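Local coordinates for Tol-Pal system protein TolB (Acinetobacter baumannii, PDB 7MX5), which probably works in the periplasm as part of the Tol-Pal system, which helps the outer membrane invaginate during cell division and maintains its integrity, at residues Gln78-Tyr90 / Leu99-Arg111. Residues are numbered along the deposited sequence; the frame is centred on the assembly and turned at random.
Sequences QTADGFEVHYQLY and LNELLNVPASRIR
Strands 83-90 and 99-105 are the two arms of an antiparallel beta-hairpin in the amino-terminal domain of TolB, their axes 4.5 Å apart and inclined at 171°. Paired backbone bonds link Phe83 with Val105, Val85 with Leu103, Tyr87 with Glu101 and Leu89 with Leu99. The side chains of these four pairs share one face of the sheet. There the Phe83 ring, whose CG stands between the backbone N and carbonyl carbon (chi1 69°), swings across to Val105 and lays one face on it: Val105 CB makes a CH-pi contact 3.7 Å from the ring centroid, and CG1 comes within 3.5 Å of Phe83 CE1. Ile110 CD1 approaches Phe83 CZ at 3.5 Å, its side chain running at about a right angle to that of Phe83. Tyr87 has its first torsion in the same range and slants across to its partner, its OH lying 3.6 Å from Glu101 CB. Val85 and Leu103 run side by side, with Val85 CG1 against Leu103 CB.

On the reverse face Asn100 OD1 accepts two hydrogen bonds, from Gln88 NE2 at 2.7 Å and from His86 NE2 at 3.1 Å. The donors come from opposite faces of the Asn100 amide, each well out of its plane; this grip should restrict rotation of the amide. Gln88 NE2 also donates a hydrogen bond to Asn56 OD1. Further along, Leu102 CD2 packs on the Glu84 carboxylate carbon CD at 3.6 Å.

Strand 70-78 flanks the other edge of 83-91, whereas 96-105 ends this mixed sheet. Helix 110-126, reached through the short turn 106-109, packs against the face bearing Phe83 and Val105: Tyr87 touches Val117 and Ala120, Leu103 meets Met116, and Leu99 rests on Ala124.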
loop_
_atom_site.group_PDB
_atom_site.type_symbol
_atom_site.label_atom_id
_atom_site.label_comp_id
_atom_site.label_asym_id
_atom_site.label_seq_id
_atom_site.Cartn_x
_atom_site.Cartn_y
_atom_site.Cartn_z
ATOM N N GLN A 78 -17.779 -12.084 25.325
ATOM C CA GLN A 78 -17.193 -13.310 24.805
ATOM C C GLN A 78 -18.274 -14.240 24.267
ATOM O O GLN A 78 -19.369 -14.336 24.828
ATOM C CB GLN A 78 -16.388 -14.014 25.898
ATOM C CG GLN A 78 -15.298 -14.939 25.381
ATOM C CD GLN A 78 -14.014 -14.201 25.052
ATOM O OE1 GLN A 78 -13.872 -13.015 25.355
ATOM N NE2 GLN A 78 -13.071 -14.900 24.432
ATOM N N THR A 79 -17.961 -14.925 23.173
ATOM C CA THR A 79 -18.848 -15.903 22.560
ATOM C C THR A 79 -18.162 -17.266 22.532
ATOM O O THR A 79 -17.010 -17.418 22.947
ATOM C CB THR A 79 -19.256 -15.471 21.147
ATOM O OG1 THR A 79 -18.127 -14.902 20.472
ATOM C CG2 THR A 79 -20.378 -14.445 21.207
ATOM N N ALA A 80 -18.892 -18.268 22.033
ATOM C CA ALA A 80 -18.343 -19.618 21.951
ATOM C C ALA A 80 -17.134 -19.664 21.025
ATOM O O ALA A 80 -16.085 -20.214 21.378
ATOM C CB ALA A 80 -19.422 -20.596 21.483
ATOM N N ASP A 81 -17.265 -19.088 19.828
ATOM C CA ASP A 81 -16.127 -18.999 18.919
ATOM C C ASP A 81 -15.056 -18.076 19.484
ATOM O O ASP A 81 -13.939 -18.509 19.790
ATOM C CB ASP A 81 -16.589 -18.512 17.543
ATOM C CG ASP A 81 -18.026 -18.888 17.241
ATOM O OD1 ASP A 81 -18.850 -18.912 18.179
ATOM O OD2 ASP A 81 -18.333 -19.157 16.060
ATOM N N GLY A 82 -15.384 -16.795 19.633
ATOM C CA GLY A 82 -14.448 -15.835 20.181
ATOM C C GLY A 82 -15.112 -14.774 21.029
ATOM O O GLY A 82 -15.430 -15.015 22.197
ATOM N N PHE A 83 -15.333 -13.593 20.456
ATOM C CA PHE A 83 -15.948 -12.504 21.198
ATOM C C PHE A 83 -16.695 -11.592 20.238
ATOM O O PHE A 83 -16.440 -11.577 19.032
ATOM C CB PHE A 83 -14.908 -11.707 21.997
ATOM C CG PHE A 83 -13.963 -10.909 21.144
ATOM C CD1 PHE A 83 -12.837 -11.500 20.595
ATOM C CD2 PHE A 83 -14.192 -9.563 20.901
ATOM C CE1 PHE A 83 -11.962 -10.768 19.817
ATOM C CE2 PHE A 83 -13.323 -8.826 20.121
ATOM C CZ PHE A 83 -12.206 -9.430 19.578
ATOM N N GLU A 84 -17.628 -10.830 20.801
ATOM C CA GLU A 84 -18.393 -9.831 20.074
ATOM C C GLU A 84 -17.938 -8.444 20.501
ATOM O O GLU A 84 -17.590 -8.227 21.666
ATOM C CB GLU A 84 -19.892 -9.985 20.342
ATOM C CG GLU A 84 -20.679 -10.590 19.200
ATOM C CD GLU A 84 -22.098 -10.945 19.598
ATOM O OE1 GLU A 84 -22.641 -10.290 20.513
ATOM O OE2 GLU A 84 -22.669 -11.880 18.998
ATOM N N VAL A 85 -17.937 -7.506 19.559
ATOM C CA VAL A 85 -17.654 -6.108 19.852
ATOM C C VAL A 85 -18.834 -5.276 19.369
ATOM O O VAL A 85 -19.169 -5.288 18.178
ATOM C CB VAL A 85 -16.333 -5.633 19.221
ATOM C CG1 VAL A 85 -16.241 -6.031 17.753
ATOM C CG2 VAL A 85 -16.182 -4.125 19.384
ATOM N N HIS A 86 -19.481 -4.584 20.300
ATOM C CA HIS A 86 -20.544 -3.633 19.998
ATOM C C HIS A 86 -19.961 -2.240 20.182
ATOM O O HIS A 86 -19.676 -1.829 21.311
ATOM C CB HIS A 86 -21.755 -3.855 20.901
ATOM C CG HIS A 86 -22.926 -2.985 20.566
ATOM N ND1 HIS A 86 -23.975 -2.779 21.437
ATOM C CD2 HIS A 86 -23.213 -2.263 19.457
ATOM C CE1 HIS A 86 -24.857 -1.972 20.878
ATOM N NE2 HIS A 86 -24.419 -1.644 19.676
ATOM N N TYR A 87 -19.769 -1.521 19.079
ATOM C CA TYR A 87 -19.113 -0.223 19.112
ATOM C C TYR A 87 -19.994 0.833 18.461
ATOM O O TYR A 87 -20.839 0.529 17.613
ATOM C CB TYR A 87 -17.743 -0.268 18.417
ATOM C CG TYR A 87 -17.799 -0.568 16.935
ATOM C CD1 TYR A 87 -17.850 -1.876 16.473
ATOM C CD2 TYR A 87 -17.786 0.459 15.998
ATOM C CE1 TYR A 87 -17.896 -2.155 15.121
ATOM C CE2 TYR A 87 -17.831 0.188 14.643
ATOM C CZ TYR A 87 -17.886 -1.119 14.210
ATOM O OH TYR A 87 -17.931 -1.394 12.863
ATOM N N GLN A 88 -19.786 2.082 18.873
ATOM C CA GLN A 88 -20.541 3.212 18.354
ATOM C C GLN A 88 -19.594 4.363 18.052
ATOM O O GLN A 88 -18.500 4.463 18.613
ATOM C CB GLN A 88 -21.623 3.679 19.338
ATOM C CG GLN A 88 -22.663 2.630 19.679
ATOM C CD GLN A 88 -23.627 3.098 20.752
ATOM O OE1 GLN A 88 -23.219 3.679 21.758
ATOM N NE2 GLN A 88 -24.913 2.846 20.542
ATOM N N LEU A 89 -20.034 5.236 17.149
ATOM C CA LEU A 89 -19.337 6.476 16.828
ATOM C C LEU A 89 -20.332 7.616 16.968
ATOM O O LEU A 89 -21.341 7.650 16.257
ATOM C CB LEU A 89 -18.748 6.438 15.416
ATOM C CG LEU A 89 -18.079 7.722 14.919
ATOM C CD1 LEU A 89 -17.039 8.213 15.914
ATOM C CD2 LEU A 89 -17.457 7.511 13.547
ATOM N N TYR A 90 -20.054 8.542 17.881
ATOM C CA TYR A 90 -20.991 9.600 18.238
ATOM C C TYR A 90 -20.485 10.941 17.724
ATOM O O TYR A 90 -19.378 11.366 18.071
ATOM C CB TYR A 90 -21.202 9.656 19.750
ATOM C CG TYR A 90 -22.372 10.517 20.163
ATOM C CD1 TYR A 90 -23.674 10.045 20.065
ATOM C CD2 TYR A 90 -22.178 11.804 20.647
ATOM C CE1 TYR A 90 -24.749 10.826 20.440
ATOM C CE2 TYR A 90 -23.247 12.594 21.025
ATOM C CZ TYR A 90 -24.530 12.100 20.919
ATOM O OH TYR A 90 -25.600 12.881 21.292
ATOM N N LEU A 99 -22.150 5.713 13.848
ATOM C CA LEU A 99 -22.068 4.265 13.730
ATOM C C LEU A 99 -22.685 3.623 14.961
ATOM O O LEU A 99 -22.559 4.141 16.073
ATOM C CB LEU A 99 -20.619 3.784 13.575
ATOM C CG LEU A 99 -19.821 4.256 12.360
ATOM C CD1 LEU A 99 -18.344 3.954 12.555
ATOM C CD2 LEU A 99 -20.344 3.608 11.087
ATOM N N ASN A 100 -23.361 2.495 14.749
ATOM C CA ASN A 100 -23.867 1.654 15.836
ATOM C C ASN A 100 -23.864 0.223 15.295
ATOM O O ASN A 100 -24.859 -0.247 14.741
ATOM C CB ASN A 100 -25.252 2.082 16.299
ATOM C CG ASN A 100 -25.822 1.160 17.363
ATOM O OD1 ASN A 100 -25.297 1.075 18.474
ATOM N ND2 ASN A 100 -26.901 0.463 17.027
ATOM N N GLU A 101 -22.728 -0.451 15.451
ATOM C CA GLU A 101 -22.478 -1.710 14.771
ATOM C C GLU A 101 -22.030 -2.778 15.757
ATOM O O GLU A 101 -21.474 -2.481 16.818
ATOM C CB GLU A 101 -21.409 -1.548 13.680
ATOM C CG GLU A 101 -21.725 -0.475 12.650
ATOM C CD GLU A 101 -22.694 -0.953 11.587
ATOM O OE1 GLU A 101 -23.103 -2.132 11.636
ATOM O OE2 GLU A 101 -23.048 -0.148 10.701
ATOM N N LEU A 102 -22.285 -4.030 15.386
ATOM C CA LEU A 102 -21.751 -5.194 16.078
ATOM C C LEU A 102 -20.914 -5.997 15.094
ATOM O O LEU A 102 -21.342 -6.237 13.961
ATOM C CB LEU A 102 -22.867 -6.071 16.654
ATOM C CG LEU A 102 -22.370 -7.259 17.482
ATOM C CD1 LEU A 102 -22.517 -6.987 18.973
ATOM C CD2 LEU A 102 -23.081 -8.545 17.087
ATOM N N LEU A 103 -19.723 -6.400 15.525
ATOM C CA LEU A 103 -18.824 -7.206 14.709
ATOM C C LEU A 103 -18.494 -8.482 15.468
ATOM O O LEU A 103 -18.009 -8.424 16.602
ATOM C CB LEU A 103 -17.550 -6.433 14.363
ATOM C CG LEU A 103 -16.466 -7.215 13.618
ATOM C CD1 LEU A 103 -16.795 -7.309 12.137
ATOM C CD2 LEU A 103 -15.102 -6.575 13.827
ATOM N N ASN A 104 -18.769 -9.625 14.848
ATOM C CA ASN A 104 -18.449 -10.917 15.437
ATOM C C ASN A 104 -17.017 -11.288 15.082
ATOM O O ASN A 104 -16.640 -11.285 13.905
ATOM C CB ASN A 104 -19.421 -11.989 14.948
ATOM C CG ASN A 104 -20.667 -12.077 15.806
ATOM O OD1 ASN A 104 -20.683 -12.758 16.832
ATOM N ND2 ASN A 104 -21.719 -11.378 15.394
ATOM N N VAL A 105 -16.224 -11.598 16.098
ATOM C CA VAL A 105 -14.798 -11.863 15.941
ATOM C C VAL A 105 -14.549 -13.330 16.269
ATOM O O VAL A 105 -14.901 -13.783 17.366
ATOM C CB VAL A 105 -13.950 -10.949 16.835
ATOM C CG1 VAL A 105 -12.505 -10.991 16.390
ATOM C CG2 VAL A 105 -14.488 -9.529 16.797
ATOM N N PRO A 106 -13.952 -14.099 15.367
ATOM C CA PRO A 106 -13.723 -15.520 15.652
ATOM C C PRO A 106 -12.395 -15.772 16.353
ATOM O O PRO A 106 -11.361 -15.982 15.708
ATOM C CB PRO A 106 -13.773 -16.157 14.260
ATOM C CG PRO A 106 -13.279 -15.073 13.343
ATOM C CD PRO A 106 -13.633 -13.749 13.972
ATOM N N ALA A 107 -12.426 -15.725 17.684
ATOM C CA ALA A 107 -11.324 -16.135 18.575
ATOM C C ALA A 107 -10.138 -15.193 18.366
ATOM O O ALA A 107 -10.333 -13.967 18.405
ATOM C CB ALA A 107 -11.043 -17.616 18.362
ATOM N N SER A 108 -8.923 -15.702 18.151
ATOM C CA SER A 108 -7.711 -14.887 18.130
ATOM C C SER A 108 -7.543 -14.138 16.814
ATOM O O SER A 108 -6.461 -14.151 16.215
ATOM C CB SER A 108 -6.488 -15.767 18.393
ATOM O OG SER A 108 -6.844 -16.908 19.156
ATOM N N ARG A 109 -8.609 -13.488 16.356
ATOM C CA ARG A 109 -8.530 -12.613 15.196
ATOM C C ARG A 109 -8.781 -11.182 15.648
ATOM O O ARG A 109 -9.696 -10.513 15.160
ATOM C CB ARG A 109 -9.532 -13.045 14.123
ATOM C CG ARG A 109 -9.287 -14.449 13.590
ATOM C CD ARG A 109 -7.860 -14.598 13.086
ATOM N NE ARG A 109 -7.689 -14.035 11.752
ATOM C CZ ARG A 109 -6.746 -13.163 11.422
ATOM N NH1 ARG A 109 -5.871 -12.721 12.309
ATOM N NH2 ARG A 109 -6.684 -12.720 10.169
ATOM N N ILE A 110 -7.957 -10.710 16.578
ATOM C CA ILE A 110 -8.219 -9.460 17.283
ATOM C C ILE A 110 -7.668 -8.256 16.528
ATOM O O ILE A 110 -8.301 -7.199 16.490
ATOM C CB ILE A 110 -7.639 -9.556 18.711
ATOM C CG1 ILE A 110 -7.707 -8.209 19.428
ATOM C CG2 ILE A 110 -6.216 -10.097 18.681
ATOM C CD1 ILE A 110 -9.066 -7.903 20.000
ATOM N N ARG A 111 -6.488 -8.388 15.913
ATOM C CA ARG A 111 -5.918 -7.265 15.175
ATOM C C ARG A 111 -6.741 -6.930 13.939
ATOM O O ARG A 111 -6.862 -5.754 13.575
ATOM C CB ARG A 111 -4.469 -7.567 14.789
ATOM C CG ARG A 111 -3.475 -7.369 15.925
ATOM C CD ARG A 111 -2.069 -7.103 15.402
ATOM N NE ARG A 111 -1.845 -5.697 15.079
ATOM C CZ ARG A 111 -1.748 -4.722 15.973
ATOM N NH1 ARG A 111 -1.842 -4.959 17.272
ATOM N NH2 ARG A 111 -1.544 -3.476 15.554
#